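Local coordinates for protein thiamine monophosphate kinase (Aquifex aeolicus, PDB 1VQV) that probably catalyses the ATP-dependent phosphorylation of thiamine monophosphate to thiamine diphosphate, the active form of vitamin B1, as a homodimer that uses magnesium, at residues P57-W62 with R184-T189; K63-N68 with I128-V133; E109-E114 with P188-D193; K196-Y201 with Y262-T267. All blocks are in the same frame, centred on the assembly; numbering follows the deposited sequence. Where two conformers were deposited one is given.

Interaction 1 of 4, residues P57-W62 with R184-T189; sequences PEAVGW and RHLRPT. With PO4 (phosphate ion), chain F.
W62 turns its CG trans to the backbone N (chi1 172°), which carries the indole from helix 57-73 toward R187, and the chain of R187 bends at chi3 (66°), which lays its guanidinium flat on that ring. The planes are 16° apart, and CZ of R187 lies 3.8 Å from the centroid of the six-membered ring of W62. This stacked cation-pi pair suits both partners, a broad electron-rich face and a flat, delocalised cation. NH2 of R187 is over the ring toward its rim, 3.5 Å from CH2 of W62. NH1 of R187 donates to O4 of a phosphate ion at 2.9 Å; this ion, probably from the crystallisation liquor, lies at the guanidinium edge. The indole works by its edge too: NE1 of W62 gives its N-H to the carbonyl O of P188 at 2.8 Å, the acceptor lying in the ring plane. A59, small enough to let the chain come close, sets its CB 3.7 Å from CG of R187. A leucine in place of W62 would probably leave the R187 guanidinium without its aromatic platform and the P188 carbonyl without its indole donor. R187 is where the chain leaves helical geometry after helix 176-186, so the contact ties that helix end to the start of helix 57-73, while R106 and A107 of helix 94-111 pack on W62 and helix 159-168 packs on H185 and L186.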
# COMPACT_ATOMS: atom_id res chain seq x y z
N PRO B 57 -15.56 4.55 -13.98
CA PRO B 57 -14.55 4.81 -12.93
C PRO B 57 -15.10 4.72 -11.50
O PRO B 57 -14.42 4.23 -10.59
CB PRO B 57 -14.07 6.23 -13.28
CG PRO B 57 -14.28 6.30 -14.78
CD PRO B 57 -15.60 5.64 -14.98
N GLU B 58 -16.32 5.20 -11.31
CA GLU B 58 -16.99 5.20 -10.02
C GLU B 58 -17.11 3.82 -9.36
O GLU B 58 -16.98 3.69 -8.14
CB GLU B 58 -18.37 5.83 -10.17
CG GLU B 58 -18.35 7.31 -10.52
CD GLU B 58 -18.82 7.59 -11.94
OE1 GLU B 58 -18.37 6.89 -12.88
OE2 GLU B 58 -19.65 8.52 -12.10
N ALA B 59 -17.37 2.81 -10.17
CA ALA B 59 -17.50 1.46 -9.67
C ALA B 59 -16.11 0.92 -9.32
O ALA B 59 -15.97 0.17 -8.35
CB ALA B 59 -18.17 0.58 -10.72
N VAL B 60 -15.09 1.31 -10.09
CA VAL B 60 -13.71 0.87 -9.83
C VAL B 60 -13.25 1.50 -8.51
O VAL B 60 -12.55 0.87 -7.73
CB VAL B 60 -12.73 1.29 -10.98
CG1 VAL B 60 -11.30 0.90 -10.62
CG2 VAL B 60 -13.12 0.60 -12.28
N GLY B 61 -13.66 2.74 -8.28
CA GLY B 61 -13.32 3.44 -7.05
C GLY B 61 -13.98 2.78 -5.86
O GLY B 61 -13.40 2.70 -4.79
N TRP B 62 -15.22 2.32 -6.04
CA TRP B 62 -15.94 1.65 -4.97
C TRP B 62 -15.27 0.30 -4.70
O TRP B 62 -14.96 -0.03 -3.58
CB TRP B 62 -17.42 1.48 -5.37
CG TRP B 62 -18.24 0.63 -4.41
CD1 TRP B 62 -18.27 -0.74 -4.34
CD2 TRP B 62 -19.10 1.10 -3.36
NE1 TRP B 62 -19.07 -1.15 -3.32
CE2 TRP B 62 -19.60 -0.04 -2.70
CE3 TRP B 62 -19.50 2.37 -2.92
CZ2 TRP B 62 -20.47 0.04 -1.60
CZ3 TRP B 62 -20.36 2.46 -1.84
CH2 TRP B 62 -20.84 1.29 -1.19
N ARG B 184 -22.48 -7.28 -9.45
CA ARG B 184 -21.89 -8.06 -8.35
C ARG B 184 -20.38 -8.20 -8.51
O ARG B 184 -19.65 -8.39 -7.53
CB ARG B 184 -22.54 -9.45 -8.29
CG ARG B 184 -23.76 -9.50 -7.37
CD ARG B 184 -24.79 -10.54 -7.76
NE ARG B 184 -26.10 -10.12 -7.27
CZ ARG B 184 -27.27 -10.62 -7.68
NH1 ARG B 184 -27.32 -11.57 -8.60
NH2 ARG B 184 -28.39 -10.11 -7.20
N HIS B 185 -19.93 -8.10 -9.75
CA HIS B 185 -18.51 -8.23 -10.03
C HIS B 185 -17.83 -6.87 -10.08
O HIS B 185 -16.69 -6.74 -9.67
CB HIS B 185 -18.33 -8.98 -11.35
CG HIS B 185 -16.92 -9.03 -11.83
ND1 HIS B 185 -16.40 -8.10 -12.71
CD2 HIS B 185 -15.91 -9.89 -11.56
CE1 HIS B 185 -15.14 -8.39 -12.96
NE2 HIS B 185 -14.82 -9.47 -12.27
N LEU B 186 -18.55 -5.86 -10.55
CA LEU B 186 -17.98 -4.53 -10.66
C LEU B 186 -18.11 -3.69 -9.39
O LEU B 186 -17.16 -3.03 -8.97
CB LEU B 186 -18.63 -3.78 -11.84
CG LEU B 186 -17.67 -3.20 -12.88
CD1 LEU B 186 -16.70 -4.28 -13.29
CD2 LEU B 186 -18.45 -2.71 -14.09
N ARG B 187 -19.29 -3.72 -8.78
CA ARG B 187 -19.56 -2.96 -7.57
C ARG B 187 -20.02 -3.89 -6.45
O ARG B 187 -21.15 -3.78 -5.98
CB ARG B 187 -20.66 -1.92 -7.83
CG ARG B 187 -20.20 -0.47 -7.77
CD ARG B 187 -21.35 0.51 -7.46
NE ARG B 187 -21.88 0.32 -6.11
CZ ARG B 187 -22.22 1.31 -5.28
NH1 ARG B 187 -22.07 2.57 -5.66
NH2 ARG B 187 -22.72 1.04 -4.09
N PRO B 188 -19.15 -4.81 -6.01
CA PRO B 188 -19.55 -5.73 -4.93
C PRO B 188 -19.69 -5.00 -3.60
O PRO B 188 -19.14 -3.93 -3.42
CB PRO B 188 -18.42 -6.75 -4.92
CG PRO B 188 -17.23 -5.93 -5.34
CD PRO B 188 -17.78 -5.10 -6.46
N THR B 189 -20.46 -5.59 -2.68
CA THR B 189 -20.65 -5.01 -1.34
C THR B 189 -20.07 -5.99 -0.31
O THR B 189 -20.44 -7.16 -0.27
CB THR B 189 -22.16 -4.77 -1.01
OG1 THR B 189 -22.72 -3.84 -1.96
CG2 THR B 189 -22.31 -4.17 0.38
P PO4 F . -22.67 3.53 -9.47
O1 PO4 F . -24.01 3.46 -8.82
O2 PO4 F . -22.51 2.40 -10.42
O3 PO4 F . -22.54 4.82 -10.21
O4 PO4 F . -21.61 3.45 -8.43

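Interaction 2 of 4, residues K63-N68 with I128-V133; sequences KAISVN and ISVFLV
A64, on the side of helix 63-68 that meets strand 128-133, points its CB at two branched side chains: CG2 of I128 and CG2 of V130 each lie 4.1 Å from it. Alanine suits the place because its single methyl fits against both of these groups, and CG2 of V130 also packs near the A64 carbonyl. The other branch of V130, CG1, meets CD1 of I65 at 4.3 Å, so this valine presents one methyl to each of two successive helix residues. One turn on, the side chains of N68 and L132 run antiparallel alongside one another. L132 holds its CG trans to the backbone N (chi1 179°), which turns the branch so that its CD2 lies 3.6 Å from CB of N68. The amide of N68 lies slantwise across V130, and its ND2 makes a weak bond of 3.4 Å to the carbonyl O of V130; the position of ND2 is doubtful. OD1 of N68 has a weak hydrogen bond to T41, a magnesium ligand that N68 could help to position. The segment axes pass 8.6 Å apart at 45°. Alternate strand residues I128, V130 and L132 face the helix, while F131 stacks on F131 of the second subunit: a helix-on-sheet layer of the PurM-like N-terminal domain, with the dimer interface on the sheet's other face.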
# COMPACT_ATOMS: atom_id res chain seq x y z
N LYS B 63 -15.02 -0.45 -5.76
CA LYS B 63 -14.38 -1.75 -5.62
C LYS B 63 -13.03 -1.65 -4.90
O LYS B 63 -12.71 -2.49 -4.07
CB LYS B 63 -14.21 -2.38 -6.99
CG LYS B 63 -13.87 -3.85 -6.96
CD LYS B 63 -14.22 -4.49 -8.28
CE LYS B 63 -13.86 -5.96 -8.28
NZ LYS B 63 -14.19 -6.62 -9.58
N ALA B 64 -12.23 -0.63 -5.21
CA ALA B 64 -10.92 -0.48 -4.58
C ALA B 64 -11.02 -0.53 -3.06
O ALA B 64 -10.17 -1.12 -2.39
CB ALA B 64 -10.27 0.82 -5.03
N ILE B 65 -12.05 0.10 -2.52
CA ILE B 65 -12.27 0.11 -1.08
C ILE B 65 -12.95 -1.18 -0.61
O ILE B 65 -12.59 -1.75 0.42
CB ILE B 65 -13.13 1.32 -0.68
CG1 ILE B 65 -12.33 2.61 -0.89
CG2 ILE B 65 -13.61 1.18 0.77
CD1 ILE B 65 -11.08 2.72 -0.05
N SER B 66 -13.93 -1.66 -1.37
CA SER B 66 -14.65 -2.87 -1.00
C SER B 66 -13.82 -4.15 -0.92
O SER B 66 -14.08 -4.97 -0.06
CB SER B 66 -15.83 -3.09 -1.94
OG SER B 66 -16.92 -2.25 -1.59
N VAL B 67 -12.85 -4.34 -1.80
CA VAL B 67 -12.07 -5.56 -1.74
C VAL B 67 -11.31 -5.61 -0.42
O VAL B 67 -11.30 -6.63 0.26
CB VAL B 67 -11.08 -5.67 -2.92
CG1 VAL B 67 -10.25 -6.93 -2.78
CG2 VAL B 67 -11.85 -5.70 -4.23
N ASN B 68 -10.68 -4.50 -0.04
CA ASN B 68 -9.94 -4.49 1.21
C ASN B 68 -10.81 -4.66 2.43
O ASN B 68 -10.40 -5.27 3.41
CB ASN B 68 -9.14 -3.20 1.35
CG ASN B 68 -7.83 -3.28 0.64
OD1 ASN B 68 -7.22 -4.33 0.59
ND2 ASN B 68 -7.39 -2.16 0.09
N ILE B 128 -4.00 0.55 -9.48
CA ILE B 128 -4.61 1.00 -8.23
C ILE B 128 -4.12 0.10 -7.11
O ILE B 128 -4.27 -1.12 -7.18
CB ILE B 128 -6.15 0.95 -8.31
CG1 ILE B 128 -6.64 1.75 -9.51
CG2 ILE B 128 -6.73 1.57 -7.05
CD1 ILE B 128 -8.13 1.78 -9.67
N SER B 129 -3.53 0.70 -6.09
CA SER B 129 -3.00 -0.03 -4.96
C SER B 129 -3.58 0.58 -3.69
O SER B 129 -3.31 1.73 -3.37
CB SER B 129 -1.47 0.04 -4.97
OG SER B 129 -0.90 -0.70 -3.92
N VAL B 130 -4.36 -0.21 -2.96
CA VAL B 130 -5.01 0.27 -1.75
C VAL B 130 -4.48 -0.39 -0.48
O VAL B 130 -4.11 -1.57 -0.46
CB VAL B 130 -6.53 0.01 -1.83
CG1 VAL B 130 -7.29 1.28 -1.52
CG2 VAL B 130 -6.90 -0.52 -3.19
N PHE B 131 -4.48 0.40 0.59
CA PHE B 131 -4.00 -0.06 1.88
C PHE B 131 -5.08 0.24 2.89
O PHE B 131 -5.61 1.34 2.94
CB PHE B 131 -2.72 0.69 2.24
CG PHE B 131 -2.21 0.45 3.64
CD1 PHE B 131 -1.83 -0.82 4.07
CD2 PHE B 131 -2.03 1.54 4.51
CE1 PHE B 131 -1.27 -1.02 5.34
CE2 PHE B 131 -1.47 1.36 5.78
CZ PHE B 131 -1.09 0.09 6.20
N LEU B 132 -5.40 -0.74 3.72
CA LEU B 132 -6.43 -0.54 4.70
C LEU B 132 -6.08 -1.09 6.06
O LEU B 132 -5.59 -2.21 6.18
CB LEU B 132 -7.72 -1.18 4.22
CG LEU B 132 -8.91 -1.06 5.15
CD1 LEU B 132 -9.34 0.38 5.29
CD2 LEU B 132 -10.04 -1.88 4.59
N VAL B 133 -6.35 -0.29 7.07
CA VAL B 133 -6.11 -0.71 8.43
C VAL B 133 -7.43 -0.83 9.15
O VAL B 133 -8.28 0.06 9.04
CB VAL B 133 -5.25 0.29 9.17
CG1 VAL B 133 -4.99 -0.22 10.58
CG2 VAL B 133 -3.96 0.52 8.42

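Interaction 3 of 4, residues E109-E114 with P188-D193; sequences EFYKCE and PTARID
Y111 and A190 make the polar link: the backbone N-H of A190 donates to OH of Y111 at 3.0 Å, nearly straight at 169°. The same hydroxyl is hydrogen-bonded to S66 of helix 57-73, so two partners grip it and the phenol is fixed at its far end. Tyrosine suits the place because it packs an apolar ring against the loop and still ends in a polar group.

Apolar contacts line that ring. CG2 of I192 approaches its edge, 3.9 Å from CD1 of Y111, while CB of A190 lies 3.9 Å from CE1 of Y111. With CG1 trans to the backbone N (chi1 -173°), I192 carries its CD1 to within 3.6 Å of the carbonyl O of Y111. F110 adds a more exposed contact, its CE2 4.0 Å from CG2 of T189.

The ionic contacts do not cross to helix 94-111: R191 bridges from NH1 to OD1 of D193 at 2.8 Å within the loop and, through NH2, to D278 beyond it. Apolar side chains thus dock the loop on the end of helix 94-111, while a hydroxyl bonded to A190 N and S66 probably sets its register against the phenol.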
# COMPACT_ATOMS: atom_id res chain seq x y z
N GLU B 109 -18.02 6.24 3.07
CA GLU B 109 -19.21 6.70 3.78
C GLU B 109 -20.01 5.50 4.23
O GLU B 109 -20.52 5.45 5.35
CB GLU B 109 -20.09 7.56 2.89
CG GLU B 109 -19.40 8.80 2.39
CD GLU B 109 -20.27 9.67 1.50
OE1 GLU B 109 -21.04 9.11 0.67
OE2 GLU B 109 -20.17 10.92 1.62
N PHE B 110 -20.11 4.52 3.35
CA PHE B 110 -20.86 3.32 3.64
C PHE B 110 -20.25 2.47 4.74
O PHE B 110 -20.89 2.22 5.76
CB PHE B 110 -20.99 2.47 2.37
CG PHE B 110 -21.93 1.32 2.52
CD1 PHE B 110 -23.31 1.54 2.55
CD2 PHE B 110 -21.46 0.03 2.70
CE1 PHE B 110 -24.19 0.50 2.75
CE2 PHE B 110 -22.34 -1.02 2.91
CZ PHE B 110 -23.70 -0.79 2.94
N TYR B 111 -19.02 2.02 4.53
CA TYR B 111 -18.31 1.17 5.49
C TYR B 111 -17.84 1.89 6.74
O TYR B 111 -17.47 1.25 7.72
CB TYR B 111 -17.14 0.50 4.81
CG TYR B 111 -17.54 -0.30 3.60
CD1 TYR B 111 -18.48 -1.33 3.71
CD2 TYR B 111 -16.97 -0.06 2.36
CE1 TYR B 111 -18.83 -2.08 2.60
CE2 TYR B 111 -17.31 -0.81 1.25
CZ TYR B 111 -18.25 -1.82 1.38
OH TYR B 111 -18.59 -2.58 0.28
N LYS B 112 -17.85 3.22 6.70
CA LYS B 112 -17.45 4.03 7.85
C LYS B 112 -15.95 3.97 8.13
O LYS B 112 -15.53 3.78 9.28
CB LYS B 112 -18.23 3.60 9.09
CG LYS B 112 -19.71 3.74 8.93
CD LYS B 112 -20.44 3.05 10.06
CE LYS B 112 -21.95 3.16 9.88
NZ LYS B 112 -22.68 2.43 10.95
N CYS B 113 -15.16 4.12 7.07
CA CYS B 113 -13.72 4.12 7.17
C CYS B 113 -13.31 5.37 6.42
O CYS B 113 -14.17 6.11 5.93
CB CYS B 113 -13.12 2.88 6.50
SG CYS B 113 -13.39 2.80 4.72
N GLU B 114 -12.02 5.62 6.30
CA GLU B 114 -11.63 6.85 5.62
C GLU B 114 -10.27 6.82 5.00
O GLU B 114 -9.38 6.09 5.44
CB GLU B 114 -11.67 7.99 6.61
CG GLU B 114 -10.79 7.72 7.80
CD GLU B 114 -10.55 8.96 8.61
OE1 GLU B 114 -9.95 8.85 9.71
OE2 GLU B 114 -10.95 10.06 8.14
N PRO B 188 -19.15 -4.81 -6.01
CA PRO B 188 -19.55 -5.73 -4.93
C PRO B 188 -19.69 -5.00 -3.60
O PRO B 188 -19.14 -3.93 -3.42
CB PRO B 188 -18.42 -6.75 -4.92
CG PRO B 188 -17.23 -5.93 -5.34
CD PRO B 188 -17.78 -5.10 -6.46
N THR B 189 -20.46 -5.59 -2.68
CA THR B 189 -20.65 -5.01 -1.34
C THR B 189 -20.07 -5.99 -0.31
O THR B 189 -20.44 -7.16 -0.27
CB THR B 189 -22.16 -4.77 -1.01
OG1 THR B 189 -22.72 -3.84 -1.96
CG2 THR B 189 -22.31 -4.17 0.38
N ALA B 190 -19.13 -5.51 0.49
CA ALA B 190 -18.53 -6.36 1.51
C ALA B 190 -19.60 -6.65 2.54
O ALA B 190 -20.46 -5.80 2.81
CB ALA B 190 -17.35 -5.65 2.15
N ARG B 191 -19.56 -7.85 3.10
CA ARG B 191 -20.53 -8.27 4.09
C ARG B 191 -20.23 -7.67 5.44
O ARG B 191 -20.16 -8.37 6.44
CB ARG B 191 -20.52 -9.79 4.18
CG ARG B 191 -20.80 -10.42 2.85
CD ARG B 191 -21.95 -9.71 2.18
NE ARG B 191 -23.04 -10.64 1.90
CZ ARG B 191 -24.19 -10.67 2.56
NH1 ARG B 191 -24.43 -9.82 3.54
NH2 ARG B 191 -25.09 -11.58 2.23
N ILE B 192 -20.08 -6.36 5.46
CA ILE B 192 -19.76 -5.67 6.69
C ILE B 192 -20.86 -5.89 7.70
O ILE B 192 -20.70 -5.57 8.88
CB ILE B 192 -19.52 -4.17 6.46
CG1 ILE B 192 -19.01 -3.55 7.76
CG2 ILE B 192 -20.80 -3.51 5.92
CD1 ILE B 192 -18.53 -2.14 7.65
N ASP B 193 -21.96 -6.47 7.23
CA ASP B 193 -23.12 -6.79 8.05
C ASP B 193 -22.98 -8.13 8.80
O ASP B 193 -23.88 -8.55 9.51
CB ASP B 193 -24.39 -6.80 7.18
CG ASP B 193 -24.37 -7.87 6.10
OD1 ASP B 193 -23.31 -8.16 5.52
OD2 ASP B 193 -25.43 -8.43 5.79

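Interaction 4 of 4, residues K196-Y201 with Y262-T267; sequences KHIQKY and YQLLFT
I198 places its CD1 over one face of the F266 ring, 3.9 Å from the centroid and 24° off the normal, a CH-pi contact in which CG of F266 is the nearest ring atom at 3.6 Å. The slender end of an isoleucine suits a flat aromatic face. CG1 of I198 meets CD1 of L264 at 4.0 Å as the two side chains reach toward each other. CE1 of F266 meets the edge of the H197 imidazole, 3.8 Å from NE2 of H197, with the two ring planes steeply inclined. That nitrogen has its hydrogen bond with NE2 of H268, which helps fix how the imidazole is turned. F266 itself is set by a first torsion that puts CG between the backbone N and the carbonyl carbon (chi1 55°), the crowded position, and this holds the ring where I198 and H197 can both touch it. F152 and H268 meet it as well. An alanine in place of F266 would remove the ring, probably leaving a gap beneath CD1 of I198 and H197 freer to shift. Helix 196-201 and strand 263-267 run in the same sense at 29°, their axes 9.8 Å apart. The strand lies between strands 204-208 and 150-153 in the second sheet; its L264 and F266 face the helix, whereas L265 points to the other side and packs on V151 and V153.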
# COMPACT_ATOMS: atom_id res chain seq x y z
N LYS B 196 -20.43 -8.50 13.44
CA LYS B 196 -20.87 -8.95 14.76
C LYS B 196 -20.96 -10.47 14.86
O LYS B 196 -20.48 -11.08 15.82
CB LYS B 196 -22.23 -8.35 15.08
CG LYS B 196 -22.26 -6.84 14.99
CD LYS B 196 -21.33 -6.22 16.02
CE LYS B 196 -21.59 -4.73 16.15
NZ LYS B 196 -23.01 -4.49 16.52
N HIS B 197 -21.56 -11.10 13.86
CA HIS B 197 -21.70 -12.54 13.87
C HIS B 197 -20.37 -13.26 13.84
O HIS B 197 -20.16 -14.20 14.59
CB HIS B 197 -22.56 -13.02 12.70
CG HIS B 197 -22.86 -14.49 12.75
ND1 HIS B 197 -23.82 -15.02 13.57
CD2 HIS B 197 -22.25 -15.54 12.15
CE1 HIS B 197 -23.80 -16.34 13.47
NE2 HIS B 197 -22.86 -16.67 12.61
N ILE B 198 -19.48 -12.82 12.96
CA ILE B 198 -18.17 -13.47 12.83
C ILE B 198 -17.23 -13.22 14.01
O ILE B 198 -16.49 -14.12 14.41
CB ILE B 198 -17.47 -13.01 11.53
CG1 ILE B 198 -18.34 -13.39 10.32
CG2 ILE B 198 -16.10 -13.64 11.44
CD1 ILE B 198 -18.55 -14.88 10.13
N GLN B 199 -17.25 -11.99 14.53
CA GLN B 199 -16.42 -11.59 15.66
C GLN B 199 -16.99 -12.19 16.94
O GLN B 199 -16.56 -11.82 18.04
CB GLN B 199 -16.38 -10.05 15.81
CG GLN B 199 -17.60 -9.41 16.54
CD GLN B 199 -17.52 -7.87 16.76
OE1 GLN B 199 -17.40 -7.08 15.81
NE2 GLN B 199 -17.61 -7.45 18.02
N LYS B 200 -17.93 -13.11 16.81
CA LYS B 200 -18.58 -13.68 17.98
C LYS B 200 -18.89 -15.16 17.92
O LYS B 200 -18.98 -15.82 18.96
CB LYS B 200 -19.88 -12.92 18.25
CG LYS B 200 -20.78 -13.50 19.32
CD LYS B 200 -20.53 -12.86 20.69
CE LYS B 200 -21.71 -13.10 21.61
NZ LYS B 200 -22.96 -12.65 20.93
N TYR B 201 -19.05 -15.71 16.72
CA TYR B 201 -19.40 -17.11 16.61
C TYR B 201 -18.54 -17.95 15.70
O TYR B 201 -18.57 -19.17 15.77
CB TYR B 201 -20.87 -17.24 16.18
CG TYR B 201 -21.85 -16.91 17.28
CD1 TYR B 201 -22.68 -15.80 17.20
CD2 TYR B 201 -21.90 -17.70 18.44
CE1 TYR B 201 -23.54 -15.49 18.25
CE2 TYR B 201 -22.75 -17.40 19.48
CZ TYR B 201 -23.56 -16.29 19.39
OH TYR B 201 -24.37 -15.97 20.44
N TYR B 262 -16.43 -12.38 -2.95
CA TYR B 262 -16.54 -11.45 -1.84
C TYR B 262 -17.58 -11.90 -0.82
O TYR B 262 -18.25 -11.07 -0.20
CB TYR B 262 -16.88 -10.05 -2.34
CG TYR B 262 -16.10 -9.64 -3.56
CD1 TYR B 262 -16.71 -9.63 -4.81
CD2 TYR B 262 -14.75 -9.28 -3.47
CE1 TYR B 262 -16.00 -9.27 -5.95
CE2 TYR B 262 -14.03 -8.93 -4.60
CZ TYR B 262 -14.66 -8.92 -5.84
OH TYR B 262 -13.95 -8.60 -6.98
N GLN B 263 -17.71 -13.21 -0.67
CA GLN B 263 -18.63 -13.77 0.32
C GLN B 263 -17.79 -14.44 1.40
O GLN B 263 -16.63 -14.79 1.18
CB GLN B 263 -19.59 -14.77 -0.33
CG GLN B 263 -20.64 -14.15 -1.25
CD GLN B 263 -21.51 -13.11 -0.56
OE1 GLN B 263 -21.26 -12.70 0.57
NE2 GLN B 263 -22.55 -12.67 -1.25
N LEU B 264 -18.38 -14.63 2.57
CA LEU B 264 -17.68 -15.25 3.68
C LEU B 264 -17.81 -16.77 3.73
O LEU B 264 -18.85 -17.32 3.38
CB LEU B 264 -18.20 -14.68 4.99
CG LEU B 264 -17.98 -13.19 5.19
CD1 LEU B 264 -18.76 -12.72 6.38
CD2 LEU B 264 -16.49 -12.92 5.36
N LEU B 265 -16.74 -17.43 4.16
CA LEU B 265 -16.73 -18.88 4.34
C LEU B 265 -16.26 -19.03 5.77
O LEU B 265 -15.09 -18.78 6.07
CB LEU B 265 -15.74 -19.55 3.39
CG LEU B 265 -15.53 -21.04 3.61
CD1 LEU B 265 -16.83 -21.79 3.44
CD2 LEU B 265 -14.50 -21.56 2.64
N PHE B 266 -17.17 -19.39 6.67
CA PHE B 266 -16.87 -19.52 8.08
C PHE B 266 -17.38 -20.81 8.68
O PHE B 266 -18.10 -21.54 8.02
CB PHE B 266 -17.45 -18.31 8.84
CG PHE B 266 -18.95 -18.10 8.64
CD1 PHE B 266 -19.85 -18.28 9.70
CD2 PHE B 266 -19.47 -17.68 7.41
CE1 PHE B 266 -21.23 -18.06 9.53
CE2 PHE B 266 -20.85 -17.46 7.24
CZ PHE B 266 -21.73 -17.65 8.30
N THR B 267 -17.00 -21.11 9.91
CA THR B 267 -17.47 -22.33 10.56
C THR B 267 -17.77 -22.11 12.02
O THR B 267 -17.10 -21.34 12.71
CB THR B 267 -16.45 -23.48 10.50
OG1 THR B 267 -15.42 -23.26 11.46
CG2 THR B 267 -15.86 -23.61 9.13

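Interactions 2 and 4 are the buried ones: each lays a helix on a sheet with mainly apolar side chains, interaction 2 in the N-terminal sheet and interaction 4 in the second, both near magnesium ligands. Interactions 1 and 3 are only partly buried and rely more on polar groups, a cation on an indole in one and a gripped tyrosine hydroxyl in the other. They share P188 and T189, so a single loop after helix 176-186 docks on helix 57-73 and then on helix 94-111. Helix 57-73 serves interactions 1 and 2, and its S66 bonds to Y111 of interaction 3. Y262 packs on P188 and Q263 bonds weakly to R191, joining interaction 4 to the loop.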